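Local coordinates for estrogen receptor (Crassostrea gigas, PDB 4N1Y), which probably acts as a nuclear-receptor transcription factor whose ligand-binding domain, shaped like that of hormone-switched relatives, is constitutively active, at residues I206-F209 and Q210-S214; Q70-L73 and I74-W78; F88-I91 and E92-G95. One frame throughout, in Å; residues are numbered along the deposited sequence.

Contact 1: residues I206-F209 and Q210-S214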
# COMPACT_ATOMS: atom_id res chain seq x y z
N ILE B 206 4.21 -12.42 -0.24
CA ILE B 206 3.99 -13.31 -1.37
C ILE B 206 5.30 -13.62 -2.08
O ILE B 206 5.57 -14.78 -2.37
CB ILE B 206 2.97 -12.71 -2.35
CG1 ILE B 206 1.56 -12.86 -1.76
CG2 ILE B 206 3.06 -13.39 -3.72
CD1 ILE B 206 0.52 -12.03 -2.44
N ALA B 207 6.13 -12.60 -2.29
CA ALA B 207 7.42 -12.81 -2.93
C ALA B 207 8.26 -13.80 -2.16
O ALA B 207 8.90 -14.68 -2.75
CB ALA B 207 8.17 -11.51 -3.08
N PHE B 208 8.27 -13.66 -0.84
CA PHE B 208 9.03 -14.59 0.00
C PHE B 208 8.51 -16.02 -0.11
O PHE B 208 9.28 -16.96 -0.26
CB PHE B 208 9.01 -14.13 1.46
CG PHE B 208 9.76 -15.05 2.39
CD1 PHE B 208 11.14 -14.95 2.51
CD2 PHE B 208 9.08 -15.96 3.19
CE1 PHE B 208 11.84 -15.78 3.37
CE2 PHE B 208 9.77 -16.78 4.05
CZ PHE B 208 11.15 -16.69 4.15
N PHE B 209 7.19 -16.18 -0.07
CA PHE B 209 6.59 -17.50 -0.14
C PHE B 209 6.84 -18.14 -1.51
O PHE B 209 7.00 -19.36 -1.62
CB PHE B 209 5.10 -17.43 0.18
CG PHE B 209 4.80 -17.56 1.64
CD1 PHE B 209 5.29 -16.64 2.55
CD2 PHE B 209 4.03 -18.60 2.11
CE1 PHE B 209 5.02 -16.75 3.89
CE2 PHE B 209 3.76 -18.72 3.46
CZ PHE B 209 4.26 -17.80 4.34
N GLN B 210 6.89 -17.32 -2.56
CA GLN B 210 7.19 -17.83 -3.88
C GLN B 210 8.59 -18.43 -3.90
O GLN B 210 8.81 -19.48 -4.51
CB GLN B 210 7.08 -16.73 -4.93
CG GLN B 210 5.67 -16.23 -5.20
CD GLN B 210 5.64 -15.10 -6.22
OE1 GLN B 210 6.46 -14.19 -6.17
NE2 GLN B 210 4.68 -15.16 -7.14
N ARG B 211 9.53 -17.81 -3.20
CA ARG B 211 10.90 -18.29 -3.19
C ARG B 211 11.06 -19.48 -2.25
O ARG B 211 11.94 -20.31 -2.43
CB ARG B 211 11.88 -17.19 -2.80
CG ARG B 211 12.22 -16.20 -3.91
CD ARG B 211 13.19 -15.15 -3.40
NE ARG B 211 12.90 -14.77 -2.02
CZ ARG B 211 13.69 -13.98 -1.29
NH1 ARG B 211 14.81 -13.49 -1.81
NH2 ARG B 211 13.32 -13.66 -0.05
N LEU B 212 10.21 -19.54 -1.24
CA LEU B 212 10.10 -20.72 -0.39
C LEU B 212 9.62 -21.89 -1.21
O LEU B 212 10.17 -23.00 -1.12
CB LEU B 212 9.13 -20.48 0.76
CG LEU B 212 9.75 -20.23 2.13
CD1 LEU B 212 8.68 -20.34 3.18
CD2 LEU B 212 10.89 -21.19 2.39
N LYS B 213 8.57 -21.64 -1.99
CA LYS B 213 8.01 -22.66 -2.87
C LYS B 213 9.09 -23.24 -3.74
O LYS B 213 9.23 -24.46 -3.84
CB LYS B 213 6.90 -22.07 -3.75
CG LYS B 213 6.10 -23.11 -4.50
CD LYS B 213 4.98 -22.44 -5.27
CE LYS B 213 5.56 -21.62 -6.42
NZ LYS B 213 4.62 -20.55 -6.86
N SER B 214 9.91 -22.35 -4.30
CA SER B 214 10.97 -22.67 -5.25
C SER B 214 12.16 -23.38 -4.61
O SER B 214 12.97 -23.97 -5.31
CB SER B 214 11.45 -21.40 -5.95
OG SER B 214 10.36 -20.74 -6.58

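Contact 2: residues Q70-L73 and I74-W78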
# COMPACT_ATOMS: atom_id res chain seq x y z
N GLN B 70 -14.41 -13.00 -8.32
CA GLN B 70 -14.34 -13.50 -6.95
C GLN B 70 -12.99 -14.14 -6.69
O GLN B 70 -12.32 -13.82 -5.71
CB GLN B 70 -15.46 -14.49 -6.67
CG GLN B 70 -16.83 -13.86 -6.69
CD GLN B 70 -17.90 -14.83 -6.33
OE1 GLN B 70 -17.70 -15.70 -5.48
NE2 GLN B 70 -19.08 -14.68 -6.92
N VAL B 71 -12.57 -15.02 -7.58
CA VAL B 71 -11.26 -15.62 -7.45
C VAL B 71 -10.21 -14.51 -7.51
O VAL B 71 -9.31 -14.47 -6.69
CB VAL B 71 -11.00 -16.68 -8.53
CG1 VAL B 71 -9.54 -17.09 -8.54
CG2 VAL B 71 -11.92 -17.90 -8.31
N HIS B 72 -10.37 -13.57 -8.44
CA HIS B 72 -9.33 -12.58 -8.66
C HIS B 72 -9.05 -11.73 -7.44
O HIS B 72 -7.89 -11.49 -7.12
CB HIS B 72 -9.66 -11.67 -9.83
CG HIS B 72 -8.64 -10.60 -10.05
ND1 HIS B 72 -7.44 -10.83 -10.70
CD2 HIS B 72 -8.64 -9.28 -9.73
CE1 HIS B 72 -6.74 -9.71 -10.74
NE2 HIS B 72 -7.45 -8.75 -10.17
N LEU B 73 -10.10 -11.28 -6.77
CA LEU B 73 -9.95 -10.48 -5.57
C LEU B 73 -9.12 -11.21 -4.52
O LEU B 73 -8.14 -10.69 -4.00
CB LEU B 73 -11.33 -10.11 -5.03
CG LEU B 73 -11.97 -9.07 -5.93
CD1 LEU B 73 -13.30 -8.66 -5.42
CD2 LEU B 73 -11.05 -7.88 -5.95
N ILE B 74 -9.52 -12.45 -4.25
CA ILE B 74 -8.82 -13.32 -3.34
C ILE B 74 -7.35 -13.51 -3.75
O ILE B 74 -6.44 -13.41 -2.91
CB ILE B 74 -9.49 -14.70 -3.30
CG1 ILE B 74 -10.94 -14.56 -2.86
CG2 ILE B 74 -8.72 -15.66 -2.42
CD1 ILE B 74 -11.08 -14.23 -1.42
N GLU B 75 -7.12 -13.71 -5.05
CA GLU B 75 -5.76 -13.91 -5.54
C GLU B 75 -4.90 -12.68 -5.28
O GLU B 75 -3.73 -12.78 -4.92
CB GLU B 75 -5.76 -14.24 -7.04
CG GLU B 75 -5.98 -15.73 -7.36
CD GLU B 75 -6.20 -15.99 -8.85
OE1 GLU B 75 -6.12 -15.04 -9.65
OE2 GLU B 75 -6.45 -17.16 -9.21
N CYS B 76 -5.50 -11.49 -5.37
CA CYS B 76 -4.71 -10.30 -5.11
C CYS B 76 -4.35 -10.13 -3.64
O CYS B 76 -3.19 -9.90 -3.32
CB CYS B 76 -5.44 -9.05 -5.61
SG CYS B 76 -5.59 -8.91 -7.41
N CYS B 77 -5.32 -10.32 -2.75
CA CYS B 77 -5.17 -9.80 -1.40
C CYS B 77 -5.07 -10.84 -0.27
O CYS B 77 -5.08 -10.47 0.91
CB CYS B 77 -6.35 -8.87 -1.09
SG CYS B 77 -7.85 -9.80 -0.69
N TRP B 78 -4.95 -12.12 -0.61
CA TRP B 78 -4.97 -13.17 0.41
C TRP B 78 -3.89 -12.96 1.45
O TRP B 78 -4.15 -13.08 2.65
CB TRP B 78 -4.81 -14.56 -0.22
CG TRP B 78 -3.53 -14.73 -0.99
CD1 TRP B 78 -3.26 -14.28 -2.25
CD2 TRP B 78 -2.36 -15.44 -0.56
NE1 TRP B 78 -2.00 -14.64 -2.63
CE2 TRP B 78 -1.41 -15.35 -1.61
CE3 TRP B 78 -2.01 -16.12 0.61
CZ2 TRP B 78 -0.14 -15.91 -1.52
CZ3 TRP B 78 -0.74 -16.68 0.69
CH2 TRP B 78 0.17 -16.58 -0.37

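Contact 3: residues F88-I91 and E92-G95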
# COMPACT_ATOMS: atom_id res chain seq x y z
N PHE B 88 -3.95 -7.91 14.20
CA PHE B 88 -5.02 -7.69 15.16
C PHE B 88 -4.95 -8.75 16.25
O PHE B 88 -5.19 -8.46 17.42
CB PHE B 88 -6.40 -7.67 14.49
CG PHE B 88 -7.50 -7.13 15.37
CD1 PHE B 88 -7.63 -5.77 15.60
CD2 PHE B 88 -8.39 -7.99 16.01
CE1 PHE B 88 -8.64 -5.27 16.41
CE2 PHE B 88 -9.39 -7.50 16.84
CZ PHE B 88 -9.52 -6.13 17.04
N ARG B 89 -4.65 -9.99 15.86
CA ARG B 89 -4.42 -11.06 16.84
C ARG B 89 -3.29 -10.67 17.79
O ARG B 89 -3.25 -11.12 18.93
CB ARG B 89 -4.09 -12.40 16.16
CG ARG B 89 -5.28 -13.29 15.81
CD ARG B 89 -4.85 -14.67 15.30
NE ARG B 89 -3.97 -14.59 14.14
CZ ARG B 89 -4.39 -14.61 12.87
NH1 ARG B 89 -5.69 -14.71 12.60
NH2 ARG B 89 -3.53 -14.53 11.87
N SER B 90 -2.39 -9.82 17.32
CA SER B 90 -1.16 -9.52 18.04
C SER B 90 -1.20 -8.20 18.80
O SER B 90 -0.18 -7.77 19.35
CB SER B 90 0.02 -9.54 17.07
OG SER B 90 0.20 -10.85 16.57
N ILE B 91 -2.36 -7.55 18.82
CA ILE B 91 -2.50 -6.21 19.39
C ILE B 91 -2.02 -6.09 20.84
O ILE B 91 -1.43 -5.07 21.20
CB ILE B 91 -3.99 -5.76 19.36
CG1 ILE B 91 -4.38 -5.26 17.98
CG2 ILE B 91 -4.28 -4.65 20.38
CD1 ILE B 91 -5.66 -4.49 17.99
N GLU B 92 -2.21 -7.14 21.65
CA GLU B 92 -1.84 -7.06 23.07
C GLU B 92 -0.33 -7.08 23.26
O GLU B 92 0.18 -6.60 24.27
CB GLU B 92 -2.45 -8.20 23.91
CG GLU B 92 -1.94 -9.62 23.64
CD GLU B 92 -2.59 -10.32 22.45
OE1 GLU B 92 -3.33 -9.67 21.67
OE2 GLU B 92 -2.38 -11.55 22.32
N HIS B 93 0.38 -7.63 22.29
CA HIS B 93 1.82 -7.78 22.45
C HIS B 93 2.55 -6.46 22.19
O HIS B 93 3.78 -6.42 22.25
CB HIS B 93 2.35 -8.84 21.49
CG HIS B 93 1.61 -10.13 21.57
ND1 HIS B 93 1.94 -11.12 22.47
CD2 HIS B 93 0.57 -10.60 20.86
CE1 HIS B 93 1.12 -12.14 22.32
NE2 HIS B 93 0.28 -11.85 21.35
N GLY B 94 1.80 -5.40 21.88
CA GLY B 94 2.37 -4.10 21.61
C GLY B 94 3.63 -4.15 20.77
O GLY B 94 4.67 -3.60 21.16
N GLY B 95 3.57 -4.91 19.68
CA GLY B 95 4.68 -4.95 18.74
C GLY B 95 5.84 -5.81 19.20
O GLY B 95 6.91 -5.82 18.59

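Contact 1: residues I206-F209 and Q210-S214
Phe208 overlaps Leu212, one turn further along the same helix: CE2 of the Phe208 ring meets CD1 of Leu212 at 3.8 Å, an apolar touch between side chains that cross obliquely. With CG anti to the backbone N (chi1 179°), the Phe208 ring swings toward the following turn and also comes beside Arg211. There NH2 of Arg211 approaches CD1 of Phe208 at 3.6 Å, at the ring edge and near its plane, with ring and guanidinium planes 70° apart. The charge therefore sits beside the ring and does not stack on its face. A bend at chi3 of Arg211 turns the guanidinium back to this position.

On another side of the helix Gln210 runs extended past Ile206, its CD lying 4.0 Å from CG2 of Ile206. The amide lies alongside Ile206, with OE1 of Gln210 3.7 Å from CA of Ala207, while NE2 makes a weak hydrogen bond to Leu228 O. With an alanine here, Leu228 O would probably lose that donor and the Ile206 methyl its amide neighbour.

Ordinary helical bonds hold the turns, among them Gln210 N to Ile206 O at 2.9 Å and Lys213 N to Phe209 O at 2.8 Å. Near the helix end, Ser214 OG donates to Gln210 O at 2.9 Å; the backbone N of the same serine reaches that oxygen from the opposite face of its plane.

The contact lies toward the C-terminal end of helix 187-215. Ile206 packs on Trp78 and Met79 of helix 67-89, while Phe209 and Leu212 reach Val42 and Leu38 of helix 34-56. Helix 222-229, probably the activation helix of the nuclear receptor fold, leans on Phe209 through Leu228, and Asp229 just there forms a salt bridge with Lys213 NZ.

Contact 2: residues Q70-L73 and I74-W78
CG of His72 anti to the backbone N (chi1 177°) and SG of Cys76 anti to the carbonyl carbon (chi1 -69°) bring the imidazole and the thiol together one helical turn apart. The sulfur lies over one face of the His72 ring, with Cys76 SG 3.7 Å from the ring centroid and 29° off its normal, a sulfur-aromatic contact. NE2 of His72 is hydrogen-bonded to Glu152 OE2, which probably helps to fix the turn of the ring beneath the sulfur.

Next to this pair, Glu75 runs extended across Val71. CD of Glu75 comes within 3.5 Å of CG1 of Val71, so a methyl group flanks the carboxylate. Ile74 uses its CG1 branch on a backbone atom, 3.3 Å from Gln70 O, the same oxygen that receives a weak bond from Ile74 N. Firmer helical bonds join Glu75 N to Val71 O at 2.8 Å and Cys76 N to His72 O at 3.0 Å.

This part of helix 67-89 probably corresponds to the stretch that, in active relatives, helps form the coactivator groove with the last helix. Consistent with that, Glu75 O accepts a bond from Gln231 NE2, just beyond helix 222-229. Inward, Leu73, Ile74 and Cys77 press on Leu148 of helix 137-149, and Ile74 and Trp78 reach Met227. Ile74 also touches Ala56 and Trp78 touches Leu49, both of helix 34-56.

Contact 3: residues F88-I91 and E92-G95
The C-terminal end of helix 67-89 runs into a short 3-10 turn here, and the contact is made within that turn before the chain heads for strand 97-99. His93 doubles back on Ser90: N of His93 gives a hydrogen bond to Ser90 O at 3.0 Å, and the donor stands well above the carbonyl plane, 49° out of it. CD2 of His93 lies 3.3 Å from Ser90 O and 4.0 Å from CB of Ser90. Ser90 O and Arg89 O both stand at the ring edge, near its plane.

One face of that ring carries Glu92, whose CG sits 3.8 Å above the plane of the His93 ring, over its centre. CG of Glu92 is held between the backbone N and the carbonyl carbon (chi1 68°), and a bend at chi2 (-82°) folds the carboxylate back toward the helix end. OE1 of Glu92 thus comes 3.1 Å from Arg89 O, but two acceptors meet there and no hydrogen bond links them.

A second, weak bond, Gly94 N to Ile91 O at 3.3 Å, follows on the next residue. Gly94 and Gly95 both take positive phi, backbone angles that a residue with a side chain adopts less readily, as the chain leaves the turn.

Ser90 OG binds Cys86 O in the preceding turn and Ala99 N of strand 97-99, tying helix end to strand. Arg89 has a weak bond from NE to Ala99 O and a long, weak ion pair with Glu48 of helix 34-56, a pairing that resembles the glutamate-arginine pair holding the hormone phenol in vertebrate estrogen receptors. On the side of helix 117-132, Ile91 packs on Met130 and Met131, and His93 touches Ala99 of strand 97-99.

How the contacts relate
Helix 67-89 links the set: contact 2 sits near its start, while contact 3 is made where it ends and unwinds, on the opposite side of the chain's centre. Their centres are about 26 Å apart and their nearest atoms about 9 Å. Contact 1, on helix 187-215, lies about 18 Å centre to centre from contact 2 and touches it directly, CG1 of Ile206 packing on CZ2 of Trp78 at 3.5 Å. Both touch helix 222-229, probably the activation helix, from different helices. Contact 3 keeps about 11 Å between nearest atoms from contact 1, and its Arg89 probably corresponds to the arginine at the phenol-binding end of the pocket in vertebrate relatives.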